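PDB 6H21: probable ss-1,3-N-acetylglucosaminyltransferase from Staphylococcus aureus subsp. aureus N315, which is probably a glycosyltransferase of family 2 with a GT-A fold, and binds uridine-diphosphate-N-acetylglucosamine and manganese in this model. Local coordinates for residues 22-27 with 52-57; 103-108 with 175-180. All blocks are in the same frame, centred on the assembly; numbering follows the deposited sequence.

Contact 1: 22-27 with 52-57; sequences VSVIMP and YELIII. With UD1 (uridine-diphosphate-N-acetylglucosamine), chain X.
With its CG set between backbone N and carbonyl carbon (chi1 56°) and the chain extended beyond, Glu53 swings across to Ser23, whose OG lies anti to its own carbonyl carbon (chi1 -61°). Ser23 OG donates to Glu53 OE2 at 2.5 Å, a short bond made on the lone pair facing away from the other carboxylate oxygen; the same hydroxyl also bonds to Ser101 OG. OE1 is left for a salt bridge to Arg79. Ser23 CB also carries the tip of Ile55, CD1, on this face. On the other face Val24 CG1 meets Leu54 CD1 at 3.8 Å, and farther along Met26 lays CE against Ile56 CG1, 3.8 Å away, the two chains side by side; helix 35-43 covers Met26 and Leu54. Between the faces run five parallel-strand backbone bonds, the shortest being Ile55 N to Val24 O at 2.7 Å. At the C-terminal end Pro27 O accepts from both ribose hydroxyls of uridine-diphosphate-N-acetylglucosamine, O3B at 2.6 Å and O2' at 3.2 Å. Strands 22-28 and 52-58 with helix 35-43 thus form the first beta-alpha-beta unit of a Rossmann-like GT-A fold, with the nucleotide at the carboxyl end of its first strand.

Contact 2: 103-108 with 175-180; sequences AEYVFF and LKMFKK
Tyr105 OH is gripped from two sources: it bonds to Ser132 O and takes a proton from a water 2.7 Å away, which in turn accepts from Lys179 NZ. Lys179 runs obliquely past the tyrosine, its CE beside the hydroxyl. Val106 O and Phe178 N make the shortest direct polar bond between the segments, 2.8 Å, and Val106 N returns it to Phe178 O at 2.9 Å, closing an antiparallel hydrogen-bonded pair. Two residue pairs along, past Tyr105 and Lys179, Lys180 N reaches Glu104 O in a nearly straight bond (176° at the hydrogen), although the donor is tilted from the carbonyl plane; this ties the first turn of helix 180-185 to the loop before strand 105-108.

On the Tyr105 side, Met177 crosses the tyrosine at about a right angle: its CG packs on Tyr105 CB at 3.7 Å and SD stands 4.6 Å from the ring centroid, an oblique Met-aromatic contact. Phe107, with CG anti to the backbone N (chi1 -167°), turns its ring so that Lys176 O lies 3.5 Å above one face, toward the rim. That oxygen is buried and has no hydrogen-bonding partner in the model.

Across the sheet, Phe178 CE1 comes in at the edge of the Phe108 ring, in its plane, 3.9 Å from Phe108 CD2. Val106 CG1 touches the aliphatic CD of Lys180, whose bent chain carries NZ on to Asp184 and the carbonyl of Ser101. Leu175 CD2 rests on Phe108 O and also borders the bound uridine-diphosphate-N-acetylglucosamine.

Strand 105-108 is flanked by the parallel strand 22-28 and the antiparallel strand 177-179, with strand 134-142 next beyond the latter; helix 119-129 packs over Phe107 and Met177.

How the contacts relate
Both contacts are buried parts of one mixed sheet, their centres about 10 Å apart and about 17 Å (contact 1) and 13 Å (contact 2) from the chain's centre. Strands 22-28 and 105-108 lie next to each other in it: Ile25 N to Phe107 O is 2.9 Å and Ser23 O to Phe107 N 3.0 Å, probable hydrogen bonds. Contact 1 pairs parallel strands lined mainly by branched aliphatic side chains; contact 2 is antiparallel, with fewer bridged pairs (three against six) but more buried surface, and is rich in aromatic rings, methionine and lysine stems. Each also reaches the ligand pocket: a backbone carbonyl in contact 1, an apolar side chain in contact 2.

Contact 1: 22-27 with 52-57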
loop_
_atom_site.group_PDB
_atom_site.type_symbol
_atom_site.label_atom_id
_atom_site.label_comp_id
_atom_site.label_asym_id
_atom_site.label_seq_id
_atom_site.Cartn_x
_atom_site.Cartn_y
_atom_site.Cartn_z
ATOM N N VAL C 22 -2.174 48.288 -26.677
ATOM C CA VAL C 22 -1.322 47.221 -26.129
ATOM C C VAL C 22 0.069 47.763 -25.773
ATOM O O VAL C 22 0.702 48.439 -26.586
ATOM C CB VAL C 22 -1.181 46.046 -27.115
ATOM C CG1 VAL C 22 -0.318 44.936 -26.530
ATOM C CG2 VAL C 22 -2.528 45.498 -27.554
ATOM N N SER C 23 0.532 47.406 -24.565
ATOM C CA SER C 23 1.936 47.431 -24.153
ATOM C C SER C 23 2.499 46.001 -24.101
ATOM O O SER C 23 2.068 45.202 -23.275
ATOM C CB SER C 23 2.099 48.078 -22.802
ATOM O OG SER C 23 1.652 49.422 -22.819
ATOM N N VAL C 24 3.489 45.701 -24.952
ATOM C CA VAL C 24 4.284 44.496 -24.807
ATOM C C VAL C 24 5.372 44.771 -23.763
ATOM O O VAL C 24 6.141 45.723 -23.895
ATOM C CB VAL C 24 4.873 44.030 -26.147
ATOM C CG1 VAL C 24 5.662 42.736 -26.005
ATOM C CG2 VAL C 24 3.793 43.877 -27.199
ATOM N N ILE C 25 5.401 43.935 -22.717
ATOM C CA ILE C 25 6.326 44.059 -21.607
ATOM C C ILE C 25 7.330 42.909 -21.711
ATOM O O ILE C 25 6.960 41.746 -21.563
ATOM C CB ILE C 25 5.569 44.063 -20.263
ATOM C CG1 ILE C 25 4.571 45.225 -20.196
ATOM C CG2 ILE C 25 6.543 44.072 -19.093
ATOM C CD1 ILE C 25 3.678 45.223 -18.977
ATOM N N MET C 26 8.592 43.250 -21.975
ATOM C CA MET C 26 9.639 42.263 -22.200
ATOM C C MET C 26 10.807 42.513 -21.252
ATOM O O MET C 26 11.591 43.435 -21.465
ATOM C CB MET C 26 10.143 42.318 -23.644
ATOM C CG MET C 26 11.175 41.256 -23.954
ATOM S SD MET C 26 11.704 41.283 -25.684
ATOM C CE MET C 26 12.561 42.851 -25.756
ATOM N N PRO C 27 10.985 41.680 -20.202
ATOM C CA PRO C 27 12.203 41.712 -19.396
ATOM C C PRO C 27 13.356 41.065 -20.174
ATOM O O PRO C 27 13.128 40.112 -20.914
ATOM C CB PRO C 27 11.824 40.890 -18.158
ATOM C CG PRO C 27 10.815 39.900 -18.672
ATOM C CD PRO C 27 10.047 40.639 -19.750
ATOM N N TYR C 52 0.492 50.591 -30.387
ATOM C CA TYR C 52 1.088 49.739 -29.370
ATOM C C TYR C 52 2.514 50.204 -29.075
ATOM O O TYR C 52 3.084 50.975 -29.819
ATOM C CB TYR C 52 1.004 48.271 -29.797
ATOM C CG TYR C 52 1.994 47.839 -30.849
ATOM C CD1 TYR C 52 1.700 47.953 -32.197
ATOM C CD2 TYR C 52 3.237 47.333 -30.493
ATOM C CE1 TYR C 52 2.613 47.575 -33.167
ATOM C CE2 TYR C 52 4.160 46.944 -31.448
ATOM C CZ TYR C 52 3.844 47.062 -32.790
ATOM O OH TYR C 52 4.730 46.658 -33.734
ATOM N N GLU C 53 3.071 49.683 -27.979
ATOM C CA GLU C 53 4.417 49.993 -27.587
ATOM C C GLU C 53 5.087 48.706 -27.112
ATOM O O GLU C 53 4.429 47.804 -26.623
ATOM C CB GLU C 53 4.450 51.052 -26.479
ATOM C CG GLU C 53 3.639 50.700 -25.236
ATOM C CD GLU C 53 3.571 51.784 -24.165
ATOM O OE1 GLU C 53 4.110 52.880 -24.391
ATOM O OE2 GLU C 53 2.980 51.537 -23.110
ATOM N N LEU C 54 6.406 48.675 -27.235
ATOM C CA LEU C 54 7.208 47.683 -26.596
ATOM C C LEU C 54 7.964 48.364 -25.450
ATOM O O LEU C 54 8.663 49.377 -25.662
ATOM C CB LEU C 54 8.149 47.086 -27.639
ATOM C CG LEU C 54 9.249 46.198 -27.076
ATOM C CD1 LEU C 54 8.665 44.990 -26.372
ATOM C CD2 LEU C 54 10.192 45.783 -28.186
ATOM N N ILE C 55 7.763 47.839 -24.233
ATOM C CA ILE C 55 8.477 48.283 -23.042
ATOM C C ILE C 55 9.518 47.215 -22.720
ATOM O O ILE C 55 9.154 46.111 -22.362
ATOM C CB ILE C 55 7.525 48.520 -21.846
ATOM C CG1 ILE C 55 6.369 49.462 -22.197
ATOM C CG2 ILE C 55 8.303 49.013 -20.633
ATOM C CD1 ILE C 55 5.285 49.548 -21.139
ATOM N N ILE C 56 10.799 47.561 -22.850
ATOM C CA ILE C 56 11.891 46.656 -22.485
ATOM C C ILE C 56 12.416 47.049 -21.097
ATOM O O ILE C 56 12.840 48.185 -20.867
ATOM C CB ILE C 56 13.019 46.667 -23.534
ATOM C CG1 ILE C 56 12.475 46.524 -24.959
ATOM C CG2 ILE C 56 14.049 45.596 -23.202
ATOM C CD1 ILE C 56 13.522 46.669 -26.046
ATOM N N ILE C 57 12.407 46.084 -20.173
ATOM C CA ILE C 57 12.975 46.288 -18.859
ATOM C C ILE C 57 14.188 45.376 -18.706
ATOM O O ILE C 57 14.025 44.187 -18.585
ATOM C CB ILE C 57 11.947 46.006 -17.756
ATOM C CG1 ILE C 57 10.594 46.649 -18.055
ATOM C CG2 ILE C 57 12.524 46.436 -16.410
ATOM C CD1 ILE C 57 10.616 48.151 -17.995
HETATM C "C1'" UD1 X . 10.138 29.738 -18.118
HETATM C "C2'" UD1 X . 8.685 29.365 -18.423
HETATM C "C3'" UD1 X . 7.940 30.583 -18.967
HETATM C "C4'" UD1 X . 8.081 31.747 -17.989
HETATM C "C5'" UD1 X . 9.539 31.988 -17.588
HETATM C "C6'" UD1 X . 9.672 33.070 -16.511
HETATM C "C7'" UD1 X . 8.272 27.023 -19.080
HETATM C "C8'" UD1 X . 8.256 26.047 -20.227
HETATM N "N2'" UD1 X . 8.629 28.272 -19.386
HETATM O "O1'" UD1 X . 10.739 30.166 -19.345
HETATM O "O3'" UD1 X . 6.556 30.261 -19.174
HETATM O "O4'" UD1 X . 7.560 32.927 -18.604
HETATM O "O5'" UD1 X . 10.173 30.774 -17.136
HETATM O "O6'" UD1 X . 8.850 32.809 -15.378
HETATM O "O7'" UD1 X . 7.968 26.690 -17.947
HETATM N N1 UD1 X . 14.873 37.267 -16.851
HETATM C C2 UD1 X . 14.962 38.388 -16.005
HETATM N N3 UD1 X . 15.857 38.446 -15.026
HETATM C C4 UD1 X . 16.705 37.445 -14.819
HETATM C C5 UD1 X . 16.653 36.313 -15.633
HETATM C C6 UD1 X . 15.710 36.229 -16.660
HETATM O O2 UD1 X . 14.199 39.352 -16.145
HETATM O O4 UD1 X . 17.534 37.567 -13.891
HETATM C C1B UD1 X . 13.844 37.288 -17.891
HETATM C C2B UD1 X . 14.318 36.800 -19.248
HETATM O "O2'" UD1 X . 15.049 37.813 -19.929
HETATM C C3B UD1 X . 12.998 36.441 -19.913
HETATM C C4B UD1 X . 12.114 35.998 -18.750
HETATM O O4B UD1 X . 12.745 36.448 -17.540
HETATM O O3B UD1 X . 12.424 37.590 -20.551
HETATM C C5B UD1 X . 11.957 34.490 -18.673
HETATM O O5B UD1 X . 13.235 33.892 -18.839
HETATM P PA UD1 X . 13.474 32.661 -19.832
HETATM O O1A UD1 X . 14.932 32.349 -19.739
HETATM O O2A UD1 X . 12.788 32.858 -21.182
HETATM O O3A UD1 X . 12.687 31.538 -19.037
HETATM P PB UD1 X . 12.301 30.116 -19.648
HETATM O O1B UD1 X . 12.956 29.068 -18.802
HETATM O O2B UD1 X . 12.487 30.054 -21.157
#

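Contact 2: 103-108 with 175-180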
loop_
_atom_site.group_PDB
_atom_site.type_symbol
_atom_site.label_atom_id
_atom_site.label_comp_id
_atom_site.label_asym_id
_atom_site.label_seq_id
_atom_site.Cartn_x
_atom_site.Cartn_y
_atom_site.Cartn_z
ATOM N N ALA C 103 -1.707 51.391 -21.072
ATOM C CA ALA C 103 -2.429 50.848 -22.211
ATOM C C ALA C 103 -3.703 50.125 -21.738
ATOM O O ALA C 103 -3.927 49.939 -20.528
ATOM C CB ALA C 103 -1.522 49.931 -23.002
ATOM N N GLU C 104 -4.528 49.734 -22.717
ATOM C CA GLU C 104 -5.783 49.033 -22.505
ATOM C C GLU C 104 -5.496 47.588 -22.080
ATOM O O GLU C 104 -6.111 47.072 -21.169
ATOM C CB GLU C 104 -6.601 49.063 -23.799
ATOM C CG GLU C 104 -8.048 48.653 -23.604
ATOM C CD GLU C 104 -8.954 48.755 -24.826
ATOM O OE1 GLU C 104 -10.094 48.241 -24.730
ATOM O OE2 GLU C 104 -8.536 49.334 -25.869
ATOM N N TYR C 105 -4.552 46.958 -22.787
ATOM C CA TYR C 105 -4.097 45.604 -22.525
ATOM C C TYR C 105 -2.566 45.581 -22.412
ATOM O O TYR C 105 -1.886 46.351 -23.072
ATOM C CB TYR C 105 -4.510 44.675 -23.666
ATOM C CG TYR C 105 -5.977 44.350 -23.750
ATOM C CD1 TYR C 105 -6.519 43.310 -23.014
ATOM C CD2 TYR C 105 -6.823 45.055 -24.592
ATOM C CE1 TYR C 105 -7.865 42.991 -23.094
ATOM C CE2 TYR C 105 -8.170 44.744 -24.694
ATOM C CZ TYR C 105 -8.697 43.712 -23.935
ATOM O OH TYR C 105 -10.022 43.387 -24.018
ATOM N N VAL C 106 -2.043 44.652 -21.605
ATOM C CA VAL C 106 -0.644 44.298 -21.636
ATOM C C VAL C 106 -0.484 42.880 -22.199
ATOM O O VAL C 106 -1.400 42.033 -22.161
ATOM C CB VAL C 106 0.031 44.423 -20.256
ATOM C CG1 VAL C 106 -0.049 45.845 -19.707
ATOM C CG2 VAL C 106 -0.510 43.410 -19.260
ATOM N N PHE C 107 0.717 42.627 -22.709
ATOM C CA PHE C 107 1.106 41.330 -23.217
ATOM C C PHE C 107 2.545 41.055 -22.774
ATOM O O PHE C 107 3.471 41.814 -23.120
ATOM C CB PHE C 107 0.962 41.263 -24.739
ATOM C CG PHE C 107 1.047 39.857 -25.262
ATOM C CD1 PHE C 107 2.212 39.120 -25.125
ATOM C CD2 PHE C 107 -0.047 39.242 -25.843
ATOM C CE1 PHE C 107 2.287 37.810 -25.579
ATOM C CE2 PHE C 107 0.025 37.927 -26.281
ATOM C CZ PHE C 107 1.192 37.215 -26.159
ATOM N N PHE C 108 2.735 39.970 -22.014
ATOM C CA PHE C 108 4.063 39.594 -21.552
ATOM C C PHE C 108 4.742 38.726 -22.617
ATOM O O PHE C 108 4.234 37.687 -23.037
ATOM C CB PHE C 108 4.001 38.917 -20.176
ATOM C CG PHE C 108 3.435 39.800 -19.093
ATOM C CD1 PHE C 108 4.208 40.793 -18.513
ATOM C CD2 PHE C 108 2.121 39.666 -18.682
ATOM C CE1 PHE C 108 3.681 41.623 -17.533
ATOM C CE2 PHE C 108 1.596 40.495 -17.698
ATOM C CZ PHE C 108 2.379 41.464 -17.118
ATOM N N LEU C 175 2.122 34.417 -20.722
ATOM C CA LEU C 175 2.424 34.772 -22.116
ATOM C C LEU C 175 1.116 34.875 -22.925
ATOM O O LEU C 175 0.799 34.062 -23.801
ATOM C CB LEU C 175 3.420 33.758 -22.676
ATOM C CG LEU C 175 4.642 33.531 -21.786
ATOM C CD1 LEU C 175 5.528 32.446 -22.355
ATOM C CD2 LEU C 175 5.437 34.824 -21.583
ATOM N N LYS C 176 0.378 35.939 -22.602
ATOM C CA LYS C 176 -1.035 36.116 -22.902
ATOM C C LYS C 176 -1.350 37.616 -22.900
ATOM O O LYS C 176 -0.535 38.425 -22.447
ATOM C CB LYS C 176 -1.880 35.426 -21.823
ATOM C CG LYS C 176 -1.743 33.909 -21.746
ATOM C CD LYS C 176 -2.463 33.306 -20.568
ATOM C CE LYS C 176 -2.530 31.793 -20.610
ATOM N NZ LYS C 176 -1.189 31.151 -20.606
ATOM N N MET C 177 -2.554 37.977 -23.343
ATOM C CA MET C 177 -2.986 39.380 -23.365
ATOM C C MET C 177 -3.992 39.614 -22.224
ATOM O O MET C 177 -5.048 39.036 -22.198
ATOM C CB MET C 177 -3.592 39.734 -24.729
ATOM C CG MET C 177 -3.996 41.187 -24.857
ATOM S SD MET C 177 -4.474 41.653 -26.540
ATOM C CE MET C 177 -2.909 41.469 -27.395
ATOM N N PHE C 178 -3.617 40.485 -21.280
ATOM C CA PHE C 178 -4.348 40.780 -20.053
ATOM C C PHE C 178 -4.879 42.225 -20.065
ATOM O O PHE C 178 -4.142 43.128 -20.320
ATOM C CB PHE C 178 -3.412 40.682 -18.844
ATOM C CG PHE C 178 -2.867 39.321 -18.491
ATOM C CD1 PHE C 178 -1.703 38.841 -19.075
ATOM C CD2 PHE C 178 -3.470 38.555 -17.511
ATOM C CE1 PHE C 178 -1.178 37.614 -18.709
ATOM C CE2 PHE C 178 -2.943 37.324 -17.153
ATOM C CZ PHE C 178 -1.798 36.858 -17.750
ATOM N N LYS C 179 -6.148 42.421 -19.698
ATOM C CA LYS C 179 -6.741 43.759 -19.578
ATOM C C LYS C 179 -6.124 44.477 -18.371
ATOM O O LYS C 179 -6.144 43.983 -17.256
ATOM C CB LYS C 179 -8.265 43.671 -19.451
ATOM C CG LYS C 179 -8.963 45.023 -19.371
ATOM C CD LYS C 179 -10.468 44.932 -19.456
ATOM C CE LYS C 179 -10.965 45.072 -20.879
ATOM N NZ LYS C 179 -12.439 44.969 -20.955
ATOM N N LYS C 180 -5.591 45.673 -18.616
ATOM C CA LYS C 180 -4.760 46.381 -17.648
ATOM C C LYS C 180 -5.582 46.830 -16.424
ATOM O O LYS C 180 -5.067 46.855 -15.300
ATOM C CB LYS C 180 -4.071 47.567 -18.334
ATOM C CG LYS C 180 -3.077 48.320 -17.456
ATOM C CD LYS C 180 -1.857 47.501 -17.085
ATOM C CE LYS C 180 -1.083 48.033 -15.897
ATOM N NZ LYS C 180 -0.964 49.510 -15.888
HETATM O O HOH W 1 -12.202 45.010 -23.811
#